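Local coordinates for transcription termination factor FttA (PDB 2XR1), which probably terminates transcription by cutting nascent RNA at the exit channel of RNA polymerase and degrading it from the 5' end, using two zinc ions, at residues 233-238 and 258-263; 222-227 and 251-256. One frame throughout, in Å; residues are numbered along the deposited sequence.

Contact 1 (233-238 and 258-263); sequences FPLNQI and FKYGYE
The carbonyl O of Leu-235 accepts a hydrogen bond from Ile-238 N at 2.9 Å and also lies in the ring plane of Tyr-262, at the edge, 3.7 Å from Tyr-262 CD1. The same edge also meets Ile-238 O, 3.3 Å from Tyr-262 CE1, so one side of the tyrosine ring runs past the carbonyls of Leu-235, in the short 3-10 turn, and of Ile-238, the residue after it. Ile-238 adds its CB, 3.8 Å from Tyr-262 CE1, with the two side chains crossing at about a right angle. The tyrosine reaches them because its CG stands anti to the backbone N (chi1 -179°), and its hydroxyl, beyond the contact, is bonded to Pro-265 O. Leu-235 lays its CB against the backbone N and CA of Tyr-262, while CD1 reaches Tyr-260 CB and the carbonyl O of Tyr-260. At the margin, the Phe-233 ring brings CZ to 4.4 Å from Tyr-260 CD2, and Tyr-260 OH is hydrogen-bonded to the hydroxyl of Tyr-228. Between the two tyrosines, Gly-261, with positive phi, closes a Schellman motif: its N bonds to Phe-258 O, and Tyr-262 N to Leu-257 O. The contact thus packs the 3-10 turn just before strand 240-242 against the C-terminal end of helix 254-259, where the chain heads for strand 266-268; Leu-257 of that helix touches both Leu-235 and Tyr-262.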
ATOM      1  N   PHE B 233       9.910   2.446   1.973  1.00 51.39           N
ATOM      2  CA  PHE B 233      11.225   2.567   1.342  1.00 55.29           C
ATOM      3  C   PHE B 233      11.030   3.218  -0.027  1.00 56.84           C
ATOM      4  O   PHE B 233      10.210   2.739  -0.796  1.00 58.35           O
ATOM      5  CB  PHE B 233      11.918   1.188   1.192  1.00 58.16           C
ATOM      6  CG  PHE B 233      12.767   0.783   2.396  1.00 58.93           C
ATOM      7  CD1 PHE B 233      12.188   0.625   3.639  1.00 56.06           C
ATOM      8  CD2 PHE B 233      14.148   0.542   2.263  1.00 63.40           C
ATOM      9  CE1 PHE B 233      12.984   0.256   4.765  1.00 57.92           C
ATOM     10  CE2 PHE B 233      14.945   0.170   3.373  1.00 64.18           C
ATOM     11  CZ  PHE B 233      14.361   0.024   4.622  1.00 61.04           C
ATOM     12  N   PRO B 234      11.813   4.283  -0.351  1.00 57.36           N
ATOM     13  CA  PRO B 234      12.963   4.758   0.423  1.00 56.24           C
ATOM     14  C   PRO B 234      12.498   5.746   1.472  1.00 52.20           C
ATOM     15  O   PRO B 234      11.664   6.582   1.191  1.00 50.08           O
ATOM     16  CB  PRO B 234      13.824   5.449  -0.627  1.00 58.54           C
ATOM     17  CG  PRO B 234      12.836   6.022  -1.588  1.00 59.05           C
ATOM     18  CD  PRO B 234      11.556   5.180  -1.496  1.00 58.16           C
ATOM     19  N   LEU B 235      13.072   5.635   2.659  1.00 50.84           N
ATOM     20  CA  LEU B 235      12.739   6.470   3.783  1.00 48.67           C
ATOM     21  C   LEU B 235      12.823   7.977   3.534  1.00 48.53           C
ATOM     22  O   LEU B 235      12.064   8.750   4.138  1.00 47.08           O
ATOM     23  CB  LEU B 235      13.578   6.062   4.994  1.00 48.81           C
ATOM     24  CG  LEU B 235      13.257   4.653   5.530  1.00 48.38           C
ATOM     25  CD1 LEU B 235      14.361   4.124   6.454  1.00 49.83           C
ATOM     26  CD2 LEU B 235      11.923   4.683   6.256  1.00 44.87           C
ATOM     27  N   ASN B 236      13.684   8.420   2.632  1.00 50.75           N
ATOM     28  CA  ASN B 236      13.707   9.850   2.289  1.00 51.56           C
ATOM     29  C   ASN B 236      12.367  10.378   1.719  1.00 50.17           C
ATOM     30  O   ASN B 236      12.090  11.575   1.753  1.00 49.93           O
ATOM     31  CB  ASN B 236      14.854  10.160   1.332  1.00 55.01           C
ATOM     32  CG  ASN B 236      14.621   9.606  -0.068  1.00 58.86           C
ATOM     33  OD1 ASN B 236      13.492   9.239  -0.449  1.00 59.10           O
ATOM     34  ND2 ASN B 236      15.697   9.557  -0.857  1.00 61.35           N
ATOM     35  N   GLN B 237      11.519   9.480   1.218  1.00 49.61           N
ATOM     36  CA  GLN B 237      10.170   9.869   0.771  1.00 48.02           C
ATOM     37  C   GLN B 237       9.248  10.246   1.950  1.00 44.14           C
ATOM     38  O   GLN B 237       8.092  10.606   1.715  1.00 43.00           O
ATOM     39  CB  GLN B 237       9.513   8.728  -0.046  1.00 49.11           C
ATOM     40  CG  GLN B 237       8.709   7.692   0.778  1.00 49.11           C
ATOM     41  CD  GLN B 237       8.105   6.563  -0.073  1.00 52.86           C
ATOM     42  OE1 GLN B 237       6.929   6.615  -0.409  1.00 52.49           O
ATOM     43  NE2 GLN B 237       8.920   5.526  -0.408  1.00 57.61           N
ATOM     44  N   ILE B 238       9.722  10.111   3.195  1.00 41.17           N
ATOM     45  CA  ILE B 238       8.883  10.409   4.332  1.00 37.67           C
ATOM     46  C   ILE B 238       9.064  11.852   4.824  1.00 37.35           C
ATOM     47  O   ILE B 238      10.100  12.207   5.347  1.00 37.98           O
ATOM     48  CB  ILE B 238       9.116   9.458   5.528  1.00 36.12           C
ATOM     49  CG1 ILE B 238       9.078   7.992   5.096  1.00 36.34           C
ATOM     50  CG2 ILE B 238       8.068   9.704   6.541  1.00 31.15           C
ATOM     51  CD1 ILE B 238       7.722   7.494   4.716  1.00 33.61           C
ATOM     52  N   PHE B 258      16.042   6.101  11.589  1.00 41.06           N
ATOM     53  CA  PHE B 258      17.270   6.853  11.330  1.00 43.07           C
ATOM     54  C   PHE B 258      18.446   5.932  10.935  1.00 46.24           C
ATOM     55  O   PHE B 258      19.241   6.250  10.045  1.00 47.89           O
ATOM     56  CB  PHE B 258      17.588   7.746  12.525  1.00 42.51           C
ATOM     57  CG  PHE B 258      16.682   8.923  12.625  1.00 39.84           C
ATOM     58  CD1 PHE B 258      16.908  10.046  11.871  1.00 40.36           C
ATOM     59  CD2 PHE B 258      15.598   8.892  13.429  1.00 36.81           C
ATOM     60  CE1 PHE B 258      16.088  11.103  11.951  1.00 37.80           C
ATOM     61  CE2 PHE B 258      14.752   9.971  13.499  1.00 35.88           C
ATOM     62  CZ  PHE B 258      14.993  11.062  12.759  1.00 36.29           C
ATOM     63  N   LYS B 259      18.533   4.782  11.581  1.00 47.07           N
ATOM     64  CA  LYS B 259      19.568   3.837  11.245  1.00 50.60           C
ATOM     65  C   LYS B 259      19.497   3.480   9.765  1.00 51.60           C
ATOM     66  O   LYS B 259      20.513   3.270   9.120  1.00 54.57           O
ATOM     67  CB  LYS B 259      19.426   2.573  12.077  1.00 51.09           C
ATOM     68  CG  LYS B 259      20.534   1.560  11.845  1.00 54.75           C
ATOM     69  CD  LYS B 259      20.398   0.363  12.809  1.00 56.13           C
ATOM     70  CE  LYS B 259      21.374  -0.770  12.499  1.00 59.67           C
ATOM     71  NZ  LYS B 259      21.716  -1.460  13.785  1.00 61.29           N
ATOM     72  N   TYR B 260      18.285   3.412   9.251  1.00 49.73           N
ATOM     73  CA  TYR B 260      18.029   3.046   7.875  1.00 50.65           C
ATOM     74  C   TYR B 260      17.946   4.234   6.921  1.00 50.24           C
ATOM     75  O   TYR B 260      17.451   4.074   5.802  1.00 51.02           O
ATOM     76  CB  TYR B 260      16.695   2.275   7.798  1.00 48.97           C
ATOM     77  CG  TYR B 260      16.693   0.896   8.418  1.00 50.92           C
ATOM     78  CD1 TYR B 260      17.866   0.130   8.526  1.00 56.60           C
ATOM     79  CD2 TYR B 260      15.511   0.338   8.866  1.00 50.41           C
ATOM     80  CE1 TYR B 260      17.845  -1.129   9.092  1.00 59.50           C
ATOM     81  CE2 TYR B 260      15.474  -0.910   9.430  1.00 53.17           C
ATOM     82  CZ  TYR B 260      16.629  -1.636   9.554  1.00 58.71           C
ATOM     83  OH  TYR B 260      16.560  -2.890  10.113  1.00 64.19           O
ATOM     84  N   GLY B 261      18.374   5.418   7.355  1.00 49.41           N
ATOM     85  CA  GLY B 261      18.553   6.567   6.443  1.00 49.53           C
ATOM     86  C   GLY B 261      17.462   7.637   6.375  1.00 46.76           C
ATOM     87  O   GLY B 261      17.462   8.449   5.462  1.00 47.17           O
ATOM     88  N   TYR B 262      16.520   7.623   7.315  1.00 43.69           N
ATOM     89  CA  TYR B 262      15.582   8.720   7.480  1.00 40.90           C
ATOM     90  C   TYR B 262      16.335   9.921   8.004  1.00 41.87           C
ATOM     91  O   TYR B 262      17.241   9.784   8.845  1.00 42.38           O
ATOM     92  CB  TYR B 262      14.484   8.338   8.470  1.00 38.31           C
ATOM     93  CG  TYR B 262      13.442   9.416   8.685  1.00 35.93           C
ATOM     94  CD1 TYR B 262      12.673   9.887   7.642  1.00 34.66           C
ATOM     95  CD2 TYR B 262      13.241   9.970   9.944  1.00 35.85           C
ATOM     96  CE1 TYR B 262      11.725  10.883   7.852  1.00 34.65           C
ATOM     97  CE2 TYR B 262      12.292  10.953  10.168  1.00 33.94           C
ATOM     98  CZ  TYR B 262      11.541  11.408   9.125  1.00 33.40           C
ATOM     99  OH  TYR B 262      10.606  12.375   9.359  1.00 31.76           O
ATOM    100  N   GLU B 263      15.957  11.095   7.509  1.00 42.28           N
ATOM    101  CA  GLU B 263      16.620  12.345   7.891  1.00 44.21           C
ATOM    102  C   GLU B 263      15.677  13.566   8.033  1.00 42.55           C
ATOM    103  O   GLU B 263      16.116  14.718   7.990  1.00 44.10           O
ATOM    104  CB  GLU B 263      17.791  12.605   6.912  1.00 47.81           C
ATOM    105  CG  GLU B 263      19.144  12.225   7.539  1.00 52.81           C
ATOM    106  CD  GLU B 263      20.287  12.109   6.561  1.00 61.16           C
ATOM    107  OE1 GLU B 263      20.104  12.408   5.358  1.00 66.46           O
ATOM    108  OE2 GLU B 263      21.397  11.720   6.995  1.00 64.71           O
TER

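Contact 2 (222-227 and 251-256); sequences NMTPYL and QGLVPL
Thr-224, Pro-225 and Leu-227 make a buried, apolar loop-to-helix contact with Leu-253 and Leu-256, where the long connection between strands 208-211 and 240-242 passes the N-terminal end of helix 254-259. The centre of it is one methyl, Leu-253 CD1. It sits 3.6 Å from Pro-225 CD and 3.8 Å from Thr-224 CB, with Thr-224 CG2 equally near, so the junction between threonine and proline receives the tip of the leucine. Thr-224 and Leu-253 meet at about a right angle. With chi1 at 69°, Thr-224 OG1 sits between the backbone N and the carbonyl carbon and donates to Pro-225 O at 2.8 Å, tilted 28° from the carbonyl plane, leaving CG2, anti to the carbonyl carbon, to face the leucines. The hydroxyl of a residue in an apolar patch is thereby satisfied within its own loop. A second, looser meeting lies further along, where Leu-227 CD1 comes to 4.3 Å from Leu-256 CD2. On the helix side, Leu-253 holds the N-cap position and is the third residue of a type I turn from Gln-251 to Val-254, closed by Val-254 N to Gln-251 O at 2.8 Å; backbone bonding to Cys-213 also ties Leu-253 to the chain beyond strand 208-211. Pro-225 and Leu-227 both touch Cys-199 of strand 199-203, while Tyr-226 sets its ring roughly perpendicular to that of Trp-183 of the second subunit. Immediately before this turn come His-245, His-247, Asp-249 and His-250, the zinc ligands of the HxHxDH motif, and the side chain of Pro-225 is about 12 Å from a bound zinc ion. A turn and helix directly following that motif belong to the metallo-beta-lactamase fold.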
ATOM      1  N   ASN B 222      11.742  -9.197  18.979  1.00 58.84           N
ATOM      2  CA  ASN B 222      12.438  -8.718  17.787  1.00 58.63           C
ATOM      3  C   ASN B 222      11.474  -8.143  16.726  1.00 55.62           C
ATOM      4  O   ASN B 222      11.853  -7.252  16.005  1.00 55.50           O
ATOM      5  CB  ASN B 222      13.308  -9.825  17.161  1.00 62.39           C
ATOM      6  CG  ASN B 222      14.139 -10.635  18.212  1.00 66.55           C
ATOM      7  OD1 ASN B 222      14.394 -11.849  18.029  1.00 69.39           O
ATOM      8  ND2 ASN B 222      14.553  -9.963  19.296  1.00 65.53           N
ATOM      9  N   MET B 223      10.237  -8.634  16.665  1.00 53.80           N
ATOM     10  CA  MET B 223       9.239  -8.253  15.627  1.00 51.21           C
ATOM     11  C   MET B 223       9.010  -6.741  15.463  1.00 46.98           C
ATOM     12  O   MET B 223       8.639  -6.039  16.378  1.00 45.57           O
ATOM     13  CB  MET B 223       7.888  -8.933  15.911  1.00 51.10           C
ATOM     14  CG  MET B 223       7.228  -9.611  14.705  1.00 53.88           C
ATOM     15  SD  MET B 223       5.710 -10.603  15.111  1.00 59.41           S
ATOM     16  CE  MET B 223       6.337 -12.298  15.016  1.00 62.63           C
ATOM     17  N   THR B 224       9.242  -6.253  14.262  1.00 45.09           N
ATOM     18  CA  THR B 224       9.132  -4.856  13.970  1.00 41.36           C
ATOM     19  C   THR B 224       7.898  -4.621  13.120  1.00 38.28           C
ATOM     20  O   THR B 224       7.285  -5.552  12.642  1.00 38.39           O
ATOM     21  CB  THR B 224      10.358  -4.400  13.170  1.00 42.66           C
ATOM     22  OG1 THR B 224      10.309  -4.989  11.872  1.00 45.53           O
ATOM     23  CG2 THR B 224      11.652  -4.815  13.858  1.00 42.64           C
ATOM     24  N   PRO B 225       7.512  -3.367  12.940  1.00 35.23           N
ATOM     25  CA  PRO B 225       6.542  -3.094  11.895  1.00 34.17           C
ATOM     26  C   PRO B 225       7.119  -3.463  10.508  1.00 35.85           C
ATOM     27  O   PRO B 225       8.334  -3.658  10.375  1.00 36.19           O
ATOM     28  CB  PRO B 225       6.337  -1.606  11.996  1.00 31.84           C
ATOM     29  CG  PRO B 225       6.790  -1.246  13.361  1.00 31.68           C
ATOM     30  CD  PRO B 225       7.837  -2.186  13.736  1.00 33.54           C
ATOM     31  N   TYR B 226       6.249  -3.587   9.507  1.00 35.81           N
ATOM     32  CA  TYR B 226       6.702  -3.891   8.155  1.00 38.36           C
ATOM     33  C   TYR B 226       7.308  -2.638   7.504  1.00 38.18           C
ATOM     34  O   TYR B 226       6.699  -2.006   6.645  1.00 37.30           O
ATOM     35  CB  TYR B 226       5.549  -4.462   7.287  1.00 39.20           C
ATOM     36  CG  TYR B 226       4.991  -5.767   7.781  1.00 39.19           C
ATOM     37  CD1 TYR B 226       5.557  -6.944   7.426  1.00 43.61           C
ATOM     38  CD2 TYR B 226       3.923  -5.793   8.650  1.00 38.75           C
ATOM     39  CE1 TYR B 226       5.062  -8.154   7.928  1.00 46.56           C
ATOM     40  CE2 TYR B 226       3.434  -6.956   9.147  1.00 39.50           C
ATOM     41  CZ  TYR B 226       3.995  -8.120   8.795  1.00 43.35           C
ATOM     42  OH  TYR B 226       3.488  -9.275   9.273  1.00 48.06           O
ATOM     43  N   LEU B 227       8.522  -2.294   7.914  1.00 39.45           N
ATOM     44  CA  LEU B 227       9.178  -1.095   7.422  1.00 39.48           C
ATOM     45  C   LEU B 227       9.839  -1.293   6.052  1.00 42.22           C
ATOM     46  O   LEU B 227      10.286  -0.303   5.480  1.00 42.86           O
ATOM     47  CB  LEU B 227      10.232  -0.605   8.411  1.00 39.17           C
ATOM     48  CG  LEU B 227       9.745  -0.145   9.780  1.00 38.53           C
ATOM     49  CD1 LEU B 227      10.917   0.248  10.711  1.00 38.91           C
ATOM     50  CD2 LEU B 227       8.718   1.008   9.645  1.00 35.34           C
ATOM     51  N   GLN B 251       7.070   4.640  20.021  1.00 27.76           N
ATOM     52  CA  GLN B 251       8.275   5.382  19.647  1.00 28.03           C
ATOM     53  C   GLN B 251       9.533   4.495  19.583  1.00 29.74           C
ATOM     54  O   GLN B 251      10.552   4.867  18.995  1.00 30.55           O
ATOM     55  CB  GLN B 251       8.514   6.551  20.606  1.00 27.84           C
ATOM     56  CG  GLN B 251       8.536   6.250  22.164  1.00 28.29           C
ATOM     57  CD  GLN B 251       9.857   5.682  22.684  1.00 30.45           C
ATOM     58  OE1 GLN B 251      10.823   5.507  21.928  1.00 33.26           O
ATOM     59  NE2 GLN B 251       9.912   5.384  23.972  1.00 31.90           N
ATOM     60  N   GLY B 252       9.459   3.310  20.158  1.00 30.07           N
ATOM     61  CA  GLY B 252      10.658   2.521  20.366  1.00 32.43           C
ATOM     62  C   GLY B 252      11.552   2.194  19.179  1.00 33.24           C
ATOM     63  O   GLY B 252      12.726   1.940  19.357  1.00 34.63           O
ATOM     64  N   LEU B 253      10.997   2.168  17.972  1.00 32.55           N
ATOM     65  CA  LEU B 253      11.788   1.912  16.786  1.00 33.63           C
ATOM     66  C   LEU B 253      11.961   3.152  15.912  1.00 32.30           C
ATOM     67  O   LEU B 253      12.546   3.078  14.827  1.00 33.99           O
ATOM     68  CB  LEU B 253      11.188   0.777  15.984  1.00 34.52           C
ATOM     69  CG  LEU B 253      11.421  -0.618  16.609  1.00 37.00           C
ATOM     70  CD1 LEU B 253      10.696  -1.653  15.781  1.00 37.68           C
ATOM     71  CD2 LEU B 253      12.864  -0.950  16.707  1.00 38.72           C
ATOM     72  N   VAL B 254      11.571   4.312  16.408  1.00 29.81           N
ATOM     73  CA  VAL B 254      11.849   5.513  15.670  1.00 29.01           C
ATOM     74  C   VAL B 254      13.347   5.668  15.386  1.00 32.04           C
ATOM     75  O   VAL B 254      13.707   6.114  14.307  1.00 33.69           O
ATOM     76  CB  VAL B 254      11.303   6.756  16.356  1.00 27.44           C
ATOM     77  CG1 VAL B 254      11.892   8.078  15.703  1.00 24.77           C
ATOM     78  CG2 VAL B 254       9.786   6.715  16.305  1.00 23.72           C
ATOM     79  N   PRO B 255      14.223   5.294  16.323  1.00 33.41           N
ATOM     80  CA  PRO B 255      15.604   5.389  15.949  1.00 36.05           C
ATOM     81  C   PRO B 255      16.018   4.412  14.858  1.00 38.39           C
ATOM     82  O   PRO B 255      17.017   4.665  14.194  1.00 41.49           O
ATOM     83  CB  PRO B 255      16.358   5.102  17.264  1.00 37.37           C
ATOM     84  CG  PRO B 255      15.447   5.521  18.302  1.00 35.50           C
ATOM     85  CD  PRO B 255      14.065   5.119  17.769  1.00 33.60           C
ATOM     86  N   LEU B 256      15.302   3.307  14.668  1.00 38.01           N
ATOM     87  CA  LEU B 256      15.652   2.370  13.599  1.00 39.96           C
ATOM     88  C   LEU B 256      15.431   3.038  12.240  1.00 40.18           C
ATOM     89  O   LEU B 256      16.157   2.789  11.287  1.00 40.78           O
ATOM     90  CB  LEU B 256      14.780   1.115  13.702  1.00 39.84           C
ATOM     91  CG  LEU B 256      15.106  -0.105  12.844  1.00 41.08           C
ATOM     92  CD1 LEU B 256      16.516  -0.567  13.044  1.00 42.48           C
ATOM     93  CD2 LEU B 256      14.173  -1.189  13.184  1.00 37.33           C
TER

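Both contacts press the loop between strands 208-211 and 240-242 against helix 254-259, contact 2 at its N-terminal end and contact 1 at its C-terminal end, with centres 13 Å apart. Their pairs of segments interleave along the chain, and they touch where the Phe-233 ring meets the backbone of Leu-227. Contact 2 is the buried one, near the zinc ligands, and relies on aliphatic groups, with leucine methyls meeting a threonine and a proline. Contact 1 is only partly buried and lies away from the metal site; there aromatic rings do more of the work, and backbone carbonyls line a ring edge.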